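Local structure of glycosyl hyrolase, family 3 (Deinococcus radiodurans, 3TEV) at residues D135-R148 / C176-Q188. The protein probably hydrolyses O-glycosidic bonds, as a member of glycoside hydrolase family 3 built on a TIM-barrel domain. Residues are numbered along the deposited sequence; the frame is centred on the assembly and turned at random.
Sequences DINVNPANPVIGDR and CAKHFPGHGDTHQ
In this TIM barrel the loop after strand 128-129 meets the end of the neighbouring parallel strand 174-180 and the turn that follows it, where residues 178-184 read Lys-His-Phe-Pro-Gly-His-Gly, as in the NagZ-like members of family 3. Asp-135 illustrates how one carboxylate can fix a turning chain: its OD1 accepts hydrogen bonds from the backbone N of His-179 (2.9 Å) and, from the opposite face of the carboxylate plane, from N of His-183. Its OD2 uses the syn lone pair to accept a hydrogen bond from ND1 of His-179 at 2.8 Å, with ring and carboxylate only 12° from coplanar, which holds the imidazole against rotation. Both amides and ND1 would probably lose their acceptor if Asp-135 were an alanine, and the His-179 ring would be freer to turn. Ile-136 O lies 3.1 Å from CA of Gly-184, where a side chain would clash, and one water accepts from N of both residues. Asp-185, whose OD2 forms a salt bridge with Lys-199, accepts hydrogen bonds at OD1 from ND2 of Asn-139 (syn side) and ND2 of Asn-142 (anti side), each at 3.1 Å and from opposite faces of its plane. Asn-142 ND2 also hydrogen-bonds Thr-186 O, 3.0 Å away, from above the carbonyl plane.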
loop_
_atom_site.group_PDB
_atom_site.type_symbol
_atom_site.label_atom_id
_atom_site.label_comp_id
_atom_site.label_asym_id
_atom_site.label_seq_id
_atom_site.Cartn_x
_atom_site.Cartn_y
_atom_site.Cartn_z
ATOM N N ASP A 135 10.880 4.941 4.615
ATOM C CA ASP A 135 12.164 4.875 3.919
ATOM C C ASP A 135 13.127 5.836 4.619
ATOM O O ASP A 135 12.714 6.877 5.128
ATOM C CB ASP A 135 12.013 5.251 2.433
ATOM C CG ASP A 135 10.928 4.434 1.717
ATOM O OD1 ASP A 135 10.795 3.214 1.966
ATOM O OD2 ASP A 135 10.208 5.019 0.882
ATOM N N ILE A 136 14.403 5.461 4.648
ATOM C CA ILE A 136 15.448 6.272 5.256
ATOM C C ILE A 136 16.349 6.859 4.182
ATOM O O ILE A 136 16.984 6.129 3.419
ATOM C CB ILE A 136 16.329 5.432 6.215
ATOM C CG1 ILE A 136 15.473 4.747 7.274
ATOM C CG2 ILE A 136 17.424 6.313 6.863
ATOM C CD1 ILE A 136 16.209 3.684 8.033
ATOM N N ASN A 137 16.410 8.183 4.143
ATOM C CA ASN A 137 17.333 8.910 3.266
ATOM C C ASN A 137 18.782 8.854 3.810
ATOM O O ASN A 137 19.342 9.873 4.221
ATOM C CB ASN A 137 16.839 10.361 3.104
ATOM C CG ASN A 137 17.666 11.170 2.108
ATOM O OD1 ASN A 137 18.172 12.257 2.438
ATOM N ND2 ASN A 137 17.809 10.650 0.885
ATOM N N VAL A 138 19.382 7.659 3.799
ATOM C CA VAL A 138 20.650 7.397 4.518
ATOM C C VAL A 138 21.891 7.832 3.749
ATOM O O VAL A 138 22.859 8.295 4.344
ATOM C CB VAL A 138 20.780 5.894 4.976
ATOM C CG1 VAL A 138 20.852 4.937 3.777
ATOM C CG2 VAL A 138 21.983 5.693 5.919
ATOM N N ASN A 139 21.848 7.672 2.432
ATOM C CA ASN A 139 22.969 7.994 1.565
ATOM C C ASN A 139 22.769 9.398 0.992
ATOM O O ASN A 139 21.816 9.630 0.235
ATOM C CB ASN A 139 23.078 6.948 0.445
ATOM C CG ASN A 139 24.498 6.808 -0.125
ATOM O OD1 ASN A 139 25.369 7.669 0.062
ATOM N ND2 ASN A 139 24.722 5.707 -0.845
ATOM N N PRO A 140 23.649 10.348 1.373
ATOM C CA PRO A 140 23.549 11.712 0.846
ATOM C C PRO A 140 23.760 11.770 -0.675
ATOM O O PRO A 140 23.057 12.525 -1.356
ATOM C CB PRO A 140 24.656 12.477 1.598
ATOM C CG PRO A 140 25.601 11.428 2.090
ATOM C CD PRO A 140 24.755 10.204 2.340
ATOM N N ALA A 141 24.689 10.960 -1.192
ATOM C CA ALA A 141 24.987 10.904 -2.633
ATOM C C ALA A 141 24.002 10.035 -3.438
ATOM O O ALA A 141 24.198 9.805 -4.632
ATOM C CB ALA A 141 26.436 10.452 -2.867
ATOM N N ASN A 142 22.943 9.565 -2.779
ATOM C CA ASN A 142 21.877 8.802 -3.434
ATOM C C ASN A 142 20.498 9.119 -2.822
ATOM O O ASN A 142 19.922 8.274 -2.125
ATOM C CB ASN A 142 22.183 7.292 -3.385
ATOM C CG ASN A 142 21.167 6.448 -4.164
ATOM O OD1 ASN A 142 20.636 6.881 -5.186
ATOM N ND2 ASN A 142 20.902 5.234 -3.677
ATOM N N PRO A 143 19.968 10.343 -3.073
ATOM C CA PRO A 143 18.648 10.669 -2.523
ATOM C C PRO A 143 17.501 10.141 -3.407
ATOM O O PRO A 143 16.953 10.884 -4.227
ATOM C CB PRO A 143 18.660 12.205 -2.460
ATOM C CG PRO A 143 19.654 12.643 -3.523
ATOM C CD PRO A 143 20.521 11.455 -3.880
ATOM N N VAL A 144 17.165 8.860 -3.247
ATOM C CA VAL A 144 16.069 8.233 -4.004
ATOM C C VAL A 144 14.720 8.801 -3.542
ATOM O O VAL A 144 13.823 9.065 -4.358
ATOM C CB VAL A 144 16.064 6.666 -3.865
ATOM C CG1 VAL A 144 14.919 6.040 -4.676
ATOM C CG2 VAL A 144 17.401 6.061 -4.291
ATOM N N ILE A 145 14.601 8.993 -2.228
ATOM C CA ILE A 145 13.357 9.423 -1.598
ATOM C C ILE A 145 13.379 10.929 -1.303
ATOM O O ILE A 145 12.418 11.640 -1.624
ATOM C CB ILE A 145 13.032 8.542 -0.350
ATOM C CG1 ILE A 145 12.868 7.058 -0.754
ATOM C CG2 ILE A 145 11.805 9.063 0.419
ATOM C CD1 ILE A 145 11.869 6.757 -1.937
ATOM N N GLY A 146 14.481 11.403 -0.719
ATOM C CA GLY A 146 14.724 12.844 -0.526
ATOM C C GLY A 146 13.804 13.529 0.473
ATOM O O GLY A 146 13.764 13.147 1.645
ATOM N N ASP A 147 13.076 14.544 -0.010
ATOM C CA ASP A 147 12.081 15.322 0.767
ATOM C C ASP A 147 11.064 14.483 1.541
ATOM O O ASP A 147 10.599 14.875 2.620
ATOM C CB ASP A 147 11.268 16.210 -0.180
ATOM C CG ASP A 147 12.078 17.313 -0.780
ATOM O OD1 ASP A 147 12.990 17.829 -0.091
ATOM O OD2 ASP A 147 11.790 17.672 -1.947
ATOM N N ARG A 148 10.708 13.347 0.954
ATOM C CA ARG A 148 9.575 12.547 1.393
ATOM C C ARG A 148 9.882 11.644 2.595
ATOM O O ARG A 148 8.966 11.074 3.182
ATOM C CB ARG A 148 9.026 11.736 0.214
ATOM C CG ARG A 148 8.692 12.569 -1.035
ATOM C CD ARG A 148 8.478 11.669 -2.249
ATOM N NE ARG A 148 7.643 10.517 -1.894
ATOM C CZ ARG A 148 7.557 9.375 -2.576
ATOM N NH1 ARG A 148 6.761 8.408 -2.130
ATOM N NH2 ARG A 148 8.261 9.193 -3.690
ATOM N N CYS A 176 -0.890 3.623 5.685
ATOM C CA CYS A 176 -0.165 2.474 5.141
ATOM C C CYS A 176 1.306 2.839 5.033
ATOM O O CYS A 176 1.654 3.733 4.265
ATOM C CB CYS A 176 -0.730 2.095 3.774
ATOM S SG CYS A 176 0.003 0.623 2.974
ATOM N N ALA A 177 2.152 2.174 5.816
ATOM C CA ALA A 177 3.589 2.414 5.795
ATOM C C ALA A 177 4.196 1.918 4.468
ATOM O O ALA A 177 3.821 0.854 3.969
ATOM C CB ALA A 177 4.242 1.708 6.966
ATOM N N LYS A 178 5.124 2.685 3.903
ATOM C CA LYS A 178 5.788 2.282 2.664
ATOM C C LYS A 178 7.264 2.738 2.666
ATOM O O LYS A 178 7.614 3.606 3.466
ATOM C CB LYS A 178 5.032 2.853 1.473
ATOM C CG LYS A 178 4.827 4.337 1.548
ATOM C CD LYS A 178 3.893 4.847 0.453
ATOM C CE LYS A 178 4.081 6.354 0.305
ATOM N NZ LYS A 178 3.039 6.971 -0.545
ATOM N N HIS A 179 8.145 2.143 1.844
ATOM C CA HIS A 179 7.884 0.944 1.011
ATOM C C HIS A 179 8.718 -0.218 1.521
ATOM O O HIS A 179 9.937 -0.248 1.334
ATOM C CB HIS A 179 8.297 1.177 -0.436
ATOM C CG HIS A 179 7.780 2.446 -1.015
ATOM N ND1 HIS A 179 8.223 3.684 -0.599
ATOM C CD2 HIS A 179 6.867 2.675 -1.994
ATOM C CE1 HIS A 179 7.601 4.624 -1.294
ATOM N NE2 HIS A 179 6.770 4.038 -2.144
ATOM N N PHE A 180 8.068 -1.180 2.139
ATOM C CA PHE A 180 8.760 -2.278 2.753
ATOM C C PHE A 180 9.477 -3.145 1.699
ATOM O O PHE A 180 8.893 -3.479 0.678
ATOM C CB PHE A 180 7.748 -3.096 3.538
ATOM C CG PHE A 180 8.344 -4.217 4.285
ATOM C CD1 PHE A 180 8.910 -4.003 5.539
ATOM C CD2 PHE A 180 8.356 -5.493 3.737
ATOM C CE1 PHE A 180 9.472 -5.051 6.233
ATOM C CE2 PHE A 180 8.922 -6.538 4.416
ATOM C CZ PHE A 180 9.485 -6.325 5.666
ATOM N N PRO A 181 10.728 -3.551 1.963
ATOM C CA PRO A 181 11.496 -3.377 3.187
ATOM C C PRO A 181 12.379 -2.121 3.300
ATOM O O PRO A 181 13.239 -2.088 4.179
ATOM C CB PRO A 181 12.376 -4.641 3.234
ATOM C CG PRO A 181 12.052 -5.440 2.053
ATOM C CD PRO A 181 11.331 -4.565 1.089
ATOM N N GLY A 182 12.176 -1.110 2.449
ATOM C CA GLY A 182 12.869 0.181 2.579
ATOM C C GLY A 182 13.506 0.628 1.280
ATOM O O GLY A 182 14.435 -0.031 0.786
ATOM N N HIS A 183 13.027 1.758 0.745
ATOM C CA HIS A 183 13.421 2.275 -0.579
ATOM C C HIS A 183 14.575 3.260 -0.509
ATOM O O HIS A 183 15.015 3.790 -1.546
ATOM C CB HIS A 183 12.249 3.003 -1.235
ATOM C CG HIS A 183 12.145 2.780 -2.715
ATOM N ND1 HIS A 183 13.149 3.127 -3.602
ATOM C CD2 HIS A 183 11.147 2.244 -3.468
ATOM C CE1 HIS A 183 12.781 2.807 -4.834
ATOM N NE2 HIS A 183 11.572 2.269 -4.781
ATOM N N GLY A 184 15.056 3.520 0.703
ATOM C CA GLY A 184 15.993 4.610 0.925
ATOM C C GLY A 184 17.293 4.626 0.131
ATOM O O GLY A 184 17.779 5.697 -0.236
ATOM N N ASP A 185 17.870 3.459 -0.140
ATOM C CA ASP A 185 19.235 3.416 -0.676
ATOM C C ASP A 185 19.453 2.345 -1.753
ATOM O O ASP A 185 20.360 1.516 -1.667
ATOM C CB ASP A 185 20.230 3.277 0.477
ATOM C CG ASP A 185 21.671 3.472 0.042
ATOM O OD1 ASP A 185 21.944 4.242 -0.911
ATOM O OD2 ASP A 185 22.537 2.837 0.665
ATOM N N THR A 186 18.614 2.405 -2.782
ATOM C CA THR A 186 18.551 1.382 -3.840
ATOM C C THR A 186 19.450 1.756 -5.016
ATOM O O THR A 186 19.701 2.941 -5.226
ATOM C CB THR A 186 17.090 1.182 -4.319
ATOM O OG1 THR A 186 16.547 2.423 -4.789
ATOM C CG2 THR A 186 16.222 0.712 -3.177
ATOM N N HIS A 187 19.966 0.755 -5.739
ATOM C CA HIS A 187 20.723 0.992 -6.986
ATOM C C HIS A 187 20.115 0.268 -8.196
ATOM O O HIS A 187 19.843 -0.939 -8.141
ATOM C CB HIS A 187 22.246 0.735 -6.838
ATOM C CG HIS A 187 22.638 -0.709 -6.654
ATOM N ND1 HIS A 187 22.958 -1.249 -5.422
ATOM C CD2 HIS A 187 22.815 -1.710 -7.553
ATOM C CE1 HIS A 187 23.281 -2.524 -5.565
ATOM N NE2 HIS A 187 23.206 -2.829 -6.849
ATOM N N GLN A 188 19.866 1.034 -9.264
ATOM C CA GLN A 188 19.322 0.516 -10.523
ATOM C C GLN A 188 20.398 0.423 -11.583
ATOM O O GLN A 188 21.027 1.415 -11.935
ATOM C CB GLN A 188 18.224 1.425 -11.078
ATOM C CG GLN A 188 16.872 1.258 -10.471
ATOM C CD GLN A 188 15.766 1.743 -11.391
ATOM O OE1 GLN A 188 15.227 0.979 -12.203
ATOM N NE2 GLN A 188 15.404 3.014 -11.255
HETATM O O HOH W 1 14.974 2.959 3.509
HETATM O O HOH W 2 16.596 8.575 -0.106
#